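Local structure of binary enterotoxin of Clostridium perfringens component a (Clostridium perfringens, 5WTZ) at residues Y96-D101 with I156-K161; L188-L193 with A204-D209. The protein is the enzymatic component of a binary enterotoxin, an NAD+-binding, actin-specific ADP-ribosyltransferase. All blocks are in the same frame, centred on the assembly; numbering follows the deposited sequence.

Contact 1 (Y96-D101 with I156-K161); sequences YYEAND and ILVHLK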
loop_
_atom_site.group_PDB
_atom_site.type_symbol
_atom_site.label_atom_id
_atom_site.label_comp_id
_atom_site.label_asym_id
_atom_site.label_seq_id
_atom_site.Cartn_x
_atom_site.Cartn_y
_atom_site.Cartn_z
ATOM N N TYR A 96 -17.561 -7.435 -3.086
ATOM C CA TYR A 96 -16.909 -8.503 -2.333
ATOM C C TYR A 96 -17.032 -8.261 -0.840
ATOM O O TYR A 96 -16.956 -7.117 -0.372
ATOM C CB TYR A 96 -15.430 -8.657 -2.716
ATOM C CG TYR A 96 -14.568 -7.436 -2.486
ATOM C CD1 TYR A 96 -14.509 -6.413 -3.421
ATOM C CD2 TYR A 96 -13.780 -7.325 -1.350
ATOM C CE1 TYR A 96 -13.700 -5.288 -3.217
ATOM C CE2 TYR A 96 -12.981 -6.220 -1.141
ATOM C CZ TYR A 96 -12.938 -5.211 -2.068
ATOM O OH TYR A 96 -12.128 -4.127 -1.836
ATOM N N TYR A 97 -17.260 -9.346 -0.114
ATOM C CA TYR A 97 -17.204 -9.338 1.339
ATOM C C TYR A 97 -15.759 -9.162 1.761
ATOM O O TYR A 97 -14.853 -9.659 1.084
ATOM C CB TYR A 97 -17.761 -10.627 1.914
ATOM C CG TYR A 97 -19.269 -10.750 1.913
ATOM C CD1 TYR A 97 -20.064 -9.896 2.672
ATOM C CD2 TYR A 97 -19.889 -11.728 1.169
ATOM C CE1 TYR A 97 -21.452 -10.036 2.688
ATOM C CE2 TYR A 97 -21.272 -11.876 1.185
ATOM C CZ TYR A 97 -22.043 -11.021 1.939
ATOM O OH TYR A 97 -23.416 -11.155 1.947
ATOM N N GLU A 98 -15.538 -8.460 2.868
ATOM C CA GLU A 98 -14.179 -8.133 3.293
ATOM C C GLU A 98 -13.969 -8.233 4.817
ATOM O O GLU A 98 -14.905 -8.052 5.603
ATOM C CB GLU A 98 -13.808 -6.736 2.797
ATOM C CG GLU A 98 -12.357 -6.318 3.104
ATOM C CD GLU A 98 -11.319 -7.291 2.527
ATOM O OE1 GLU A 98 -11.164 -8.429 3.047
ATOM O OE2 GLU A 98 -10.654 -6.904 1.541
ATOM N N ALA A 99 -12.738 -8.542 5.224
ATOM C CA ALA A 99 -12.406 -8.703 6.631
ATOM C C ALA A 99 -12.048 -7.345 7.210
ATOM O O ALA A 99 -11.581 -6.466 6.494
ATOM C CB ALA A 99 -11.254 -9.697 6.805
ATOM N N ASN A 100 -12.279 -7.146 8.498
ATOM C CA ASN A 100 -11.987 -5.828 9.040
ATOM C C ASN A 100 -10.478 -5.516 9.012
ATOM O O ASN A 100 -10.099 -4.354 8.880
ATOM C CB ASN A 100 -12.570 -5.666 10.453
ATOM C CG ASN A 100 -12.275 -6.833 11.352
ATOM O OD1 ASN A 100 -11.835 -7.887 10.899
ATOM N ND2 ASN A 100 -12.535 -6.660 12.640
ATOM N N ASP A 101 -9.608 -6.522 9.051
ATOM C CA ASP A 101 -8.175 -6.183 9.059
ATOM C C ASP A 101 -7.688 -5.596 7.725
ATOM O O ASP A 101 -6.667 -4.918 7.693
ATOM C CB ASP A 101 -7.308 -7.386 9.470
ATOM C CG ASP A 101 -7.511 -8.603 8.597
ATOM O OD1 ASP A 101 -7.556 -8.473 7.356
ATOM O OD2 ASP A 101 -7.609 -9.707 9.169
ATOM N N ILE A 156 -18.050 -7.051 6.514
ATOM C CA ILE A 156 -18.106 -5.918 5.610
ATOM C C ILE A 156 -18.434 -6.337 4.194
ATOM O O ILE A 156 -17.988 -7.382 3.730
ATOM C CB ILE A 156 -16.741 -5.150 5.621
ATOM C CG1 ILE A 156 -16.439 -4.622 7.028
ATOM C CG2 ILE A 156 -16.706 -4.030 4.570
ATOM C CD1 ILE A 156 -14.914 -4.406 7.296
ATOM N N LEU A 157 -19.250 -5.538 3.524
ATOM C CA LEU A 157 -19.493 -5.696 2.099
ATOM C C LEU A 157 -18.928 -4.473 1.395
ATOM O O LEU A 157 -19.327 -3.322 1.686
ATOM C CB LEU A 157 -20.985 -5.845 1.789
ATOM C CG LEU A 157 -21.347 -5.752 0.296
ATOM C CD1 LEU A 157 -20.791 -6.949 -0.480
ATOM C CD2 LEU A 157 -22.858 -5.630 0.084
ATOM N N VAL A 158 -17.994 -4.703 0.476
ATOM C CA VAL A 158 -17.411 -3.611 -0.298
ATOM C C VAL A 158 -18.126 -3.493 -1.641
ATOM O O VAL A 158 -18.245 -4.458 -2.386
ATOM C CB VAL A 158 -15.890 -3.790 -0.531
ATOM C CG1 VAL A 158 -15.325 -2.615 -1.325
ATOM C CG2 VAL A 158 -15.145 -3.909 0.807
ATOM N N HIS A 159 -18.588 -2.283 -1.923
ATOM C CA HIS A 159 -19.269 -1.930 -3.153
ATOM C C HIS A 159 -18.354 -0.952 -3.896
ATOM O O HIS A 159 -18.388 0.248 -3.647
ATOM C CB HIS A 159 -20.636 -1.327 -2.818
ATOM C CG HIS A 159 -21.434 -0.890 -4.003
ATOM N ND1 HIS A 159 -22.122 0.301 -4.028
ATOM C CD2 HIS A 159 -21.699 -1.504 -5.180
ATOM C CE1 HIS A 159 -22.757 0.419 -5.182
ATOM N NE2 HIS A 159 -22.520 -0.666 -5.897
ATOM N N LEU A 160 -17.533 -1.494 -4.793
ATOM C CA LEU A 160 -16.363 -0.809 -5.337
ATOM C C LEU A 160 -16.598 -0.348 -6.761
ATOM O O LEU A 160 -16.998 -1.146 -7.614
ATOM C CB LEU A 160 -15.142 -1.745 -5.280
ATOM C CG LEU A 160 -13.793 -1.174 -5.755
ATOM C CD1 LEU A 160 -13.298 -0.035 -4.860
ATOM C CD2 LEU A 160 -12.745 -2.277 -5.835
ATOM N N LYS A 161 -16.349 0.940 -7.009
ATOM C CA LYS A 161 -16.558 1.537 -8.327
ATOM C C LYS A 161 -15.259 1.545 -9.124
ATOM O O LYS A 161 -14.301 2.242 -8.776
ATOM C CB LYS A 161 -17.117 2.953 -8.199
ATOM C CG LYS A 161 -17.516 3.583 -9.536
ATOM C CD LYS A 161 -17.994 5.016 -9.386
ATOM C CE LYS A 161 -18.579 5.530 -10.696
ATOM N NZ LYS A 161 -19.027 6.955 -10.607
#
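Tyr-96 and Val-158 face each other across neighbouring antiparallel strands, and their side chains run alongside one another in the same direction. Tyr-96 N donates to Val-158 O at 3.1 Å, and Val-158 N returns a bond to Tyr-96 O at 2.8 Å, closing the ring of a hydrogen-bonded pair. Two residues further along the strand, Glu-98 N reaches Ile-156 O at 2.8 Å, but the return bond, from Ile-156 N to Glu-98 O, is weak at 3.4 Å. In the non-hydrogen-bonded pair between them, Tyr-97 with Leu-157, Tyr-97 CA lies 3.2 Å from Ile-156 O in a CA-H...O contact. This is the edge of a mixed five-stranded sheet in the first of two ADP-ribosyltransferase exoenzyme-family regions: strand 92-98 is outermost, and strand 156-162 separates it from strand 201-211.

Apolar packing dominates on the face of Tyr-96 and Val-158, which Glu-98 and Ile-156 share. With CG of Tyr-96 between its own N and carbonyl carbon (chi1 60°), the ring leans over the neighbouring strand and lays one face on Val-158. Val-158 CB makes a CH-pi contact 3.8 Å from the Tyr-96 ring centroid, while CG1 and CG2 reach the CZ and CE2 side of the ring. Leu-160 CD2 comes to the ring edge at CE1. Val-158 CG2 also touches Glu-98 CB. Tyr-97 and Leu-157 occupy the other face; the backbone Ile-156 O lies in the plane of the Tyr-97 ring, at its edge, and the phenol OH is hydrogen-bonded to Ile-150 O.

Glu-98 bends back at chi2 (57°), and its OE1 accepts the Ala-99 N-H through the anti lone pair at 2.7 Å. Where the chain leaves strand 92-98, Asn-100 CA packs against Ile-156 CD1.

Contact 2 (L188-L193 with A204-D209); sequences LKATGL and AKVDAD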
loop_
_atom_site.group_PDB
_atom_site.type_symbol
_atom_site.label_atom_id
_atom_site.label_comp_id
_atom_site.label_asym_id
_atom_site.label_seq_id
_atom_site.Cartn_x
_atom_site.Cartn_y
_atom_site.Cartn_z
ATOM N N LEU A 188 -7.993 1.486 -2.570
ATOM C CA LEU A 188 -9.390 1.734 -2.259
ATOM C C LEU A 188 -9.565 3.025 -1.468
ATOM O O LEU A 188 -8.896 3.241 -0.449
ATOM C CB LEU A 188 -9.951 0.539 -1.477
ATOM C CG LEU A 188 -11.406 0.476 -1.024
ATOM C CD1 LEU A 188 -11.755 -0.971 -0.768
ATOM C CD2 LEU A 188 -11.636 1.297 0.240
ATOM N N LYS A 189 -10.486 3.867 -1.924
ATOM C CA LYS A 189 -10.847 5.108 -1.233
ATOM C C LYS A 189 -12.332 5.117 -0.919
ATOM O O LYS A 189 -13.171 5.134 -1.837
ATOM C CB LYS A 189 -10.491 6.319 -2.086
ATOM C CG LYS A 189 -10.809 7.645 -1.437
ATOM C CD LYS A 189 -10.538 8.792 -2.382
ATOM C CE LYS A 189 -10.681 10.127 -1.658
ATOM N NZ LYS A 189 -10.533 11.252 -2.603
ATOM N N ALA A 190 -12.665 5.114 0.367
ATOM C CA ALA A 190 -14.066 5.019 0.774
ATOM C C ALA A 190 -14.823 6.300 0.406
ATOM O O ALA A 190 -14.285 7.408 0.493
ATOM C CB ALA A 190 -14.170 4.726 2.272
ATOM N N THR A 191 -16.063 6.128 -0.046
ATOM C CA THR A 191 -16.908 7.213 -0.514
ATOM C C THR A 191 -18.236 7.230 0.223
ATOM O O THR A 191 -19.057 8.113 0.002
ATOM C CB THR A 191 -17.188 7.105 -2.039
ATOM O OG1 THR A 191 -17.882 5.880 -2.321
ATOM C CG2 THR A 191 -15.889 7.127 -2.829
ATOM N N GLY A 192 -18.472 6.225 1.068
ATOM C CA GLY A 192 -19.707 6.163 1.835
ATOM C C GLY A 192 -19.744 4.961 2.761
ATOM O O GLY A 192 -19.015 3.990 2.548
ATOM N N LEU A 193 -20.599 5.024 3.782
ATOM C CA LEU A 193 -20.749 3.945 4.754
ATOM C C LEU A 193 -22.194 3.852 5.222
ATOM O O LEU A 193 -22.846 4.865 5.501
ATOM C CB LEU A 193 -19.817 4.146 5.960
ATOM C CG LEU A 193 -19.878 3.108 7.092
ATOM C CD1 LEU A 193 -19.196 1.770 6.728
ATOM C CD2 LEU A 193 -19.270 3.655 8.380
ATOM N N ALA A 204 -21.618 -4.092 7.354
ATOM C CA ALA A 204 -21.152 -2.741 7.090
ATOM C C ALA A 204 -20.824 -2.611 5.602
ATOM O O ALA A 204 -19.893 -3.256 5.109
ATOM C CB ALA A 204 -19.933 -2.412 7.949
ATOM N N LYS A 205 -21.607 -1.813 4.884
ATOM C CA LYS A 205 -21.378 -1.619 3.461
ATOM C C LYS A 205 -20.467 -0.411 3.214
ATOM O O LYS A 205 -20.837 0.740 3.463
ATOM C CB LYS A 205 -22.701 -1.457 2.727
ATOM C CG LYS A 205 -22.582 -1.282 1.229
ATOM C CD LYS A 205 -23.932 -0.949 0.644
ATOM C CE LYS A 205 -23.813 -0.333 -0.731
ATOM N NZ LYS A 205 -25.140 0.136 -1.226
ATOM N N VAL A 206 -19.276 -0.692 2.708
ATOM C CA VAL A 206 -18.328 0.347 2.329
ATOM C C VAL A 206 -18.467 0.629 0.836
ATOM O O VAL A 206 -18.169 -0.235 -0.000
ATOM C CB VAL A 206 -16.872 -0.065 2.660
ATOM C CG1 VAL A 206 -15.882 1.013 2.223
ATOM C CG2 VAL A 206 -16.720 -0.339 4.152
ATOM N N ASP A 207 -18.972 1.807 0.504
ATOM C CA ASP A 207 -18.895 2.282 -0.867
ATOM C C ASP A 207 -17.485 2.820 -1.052
ATOM O O ASP A 207 -16.955 3.500 -0.167
ATOM C CB ASP A 207 -19.926 3.372 -1.161
ATOM C CG ASP A 207 -21.356 2.836 -1.223
ATOM O OD1 ASP A 207 -21.568 1.684 -1.659
ATOM O OD2 ASP A 207 -22.276 3.588 -0.855
ATOM N N ALA A 208 -16.870 2.508 -2.187
ATOM C CA ALA A 208 -15.518 2.996 -2.454
ATOM C C ALA A 208 -15.209 3.131 -3.939
ATOM O O ALA A 208 -15.845 2.494 -4.802
ATOM C CB ALA A 208 -14.496 2.077 -1.798
ATOM N N ASP A 209 -14.206 3.952 -4.214
ATOM C CA ASP A 209 -13.639 4.098 -5.548
ATOM C C ASP A 209 -12.319 3.349 -5.677
ATOM O O ASP A 209 -11.474 3.360 -4.767
ATOM C CB ASP A 209 -13.385 5.564 -5.892
ATOM C CG ASP A 209 -14.657 6.348 -6.171
ATOM O OD1 ASP A 209 -15.747 5.774 -6.348
ATOM O OD2 ASP A 209 -14.548 7.575 -6.219
HETATM O O HOH W 1 -17.797 4.972 -4.925
#
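Asp-209, Thr-191 and Asp-207 have more of their surface buried here than the other residues; Thr-191 touches both aspartates, and with Asp-207 it forms an irregularity in the strand pairing. Asp-209 is held first by its backbone: its N donates to Lys-189 O at 2.8 Å and its O accepts from Lys-189 N, a regular hydrogen-bonded pair. The side chains of Asp-209 and Thr-191 cross at about a right angle, with Thr-191 CG2 3.6 Å from Asp-209 CG. A water ties the two polar ends together, donating a hydrogen bond to Asp-209 OD1 at 2.6 Å and hydrogen-bonded with Thr-191 OG1 at 2.8 Å.

Thr-191 also marks a classic beta bulge. It and Gly-192 both stand opposite Asp-207, shifting the register by one residue after Ala-190. The Thr-191 N-H points almost straight at Asp-207 O (2.8 Å, 175°), although it comes in from above the carbonyl plane. Gly-192 N adds a weak bond to the same oxygen, so two successive amides converge there. In return, Asp-207 N reaches Gly-192 O at 3.0 Å. A chi1 of 61° turns Thr-191 OG1 to within 3.4 Å of Asp-207 CB. Asp-207 OD1 hydrogen-bonds with His-159 ND1 and has a long salt bridge to Lys-205 NZ.

The face of Ala-190, Leu-193, Val-206 and Ala-208 is apolar. There Val-206 spreads its branches, CG1 against Ala-190 CB and CG2 against Leu-193 CD1, and Ala-208 CB meets Leu-188 CG at 3.6 Å. Together the strands form the hairpin 187-198/201-211. Leu-193 and Val-206 pack on helix 120-130, strand 201-211 is flanked on its far side by strand 156-162, and Leu-188 bonds through its backbone to Phe-135 of the outermost strand 134-136.

Contacts 1 and 2 are adjacent strand pairs of one mixed sheet, their centres about 8 Å apart, joined where strands 156-162 and 201-211 run parallel. Lys-161 N probably hydrogen-bonds to Ala-208 O at 2.7 Å, and Ile-156 CG2 packs 3.3 Å from Ala-204 O. Tyr-96 OH also reaches Leu-188 CD1 at 3.4 Å, so the outer strand of contact 1 touches the hairpin of contact 2 directly. Neither lies at the NAD pocket, whose residues fall between 250 and 384; the second family region has a sheet of the same strand order.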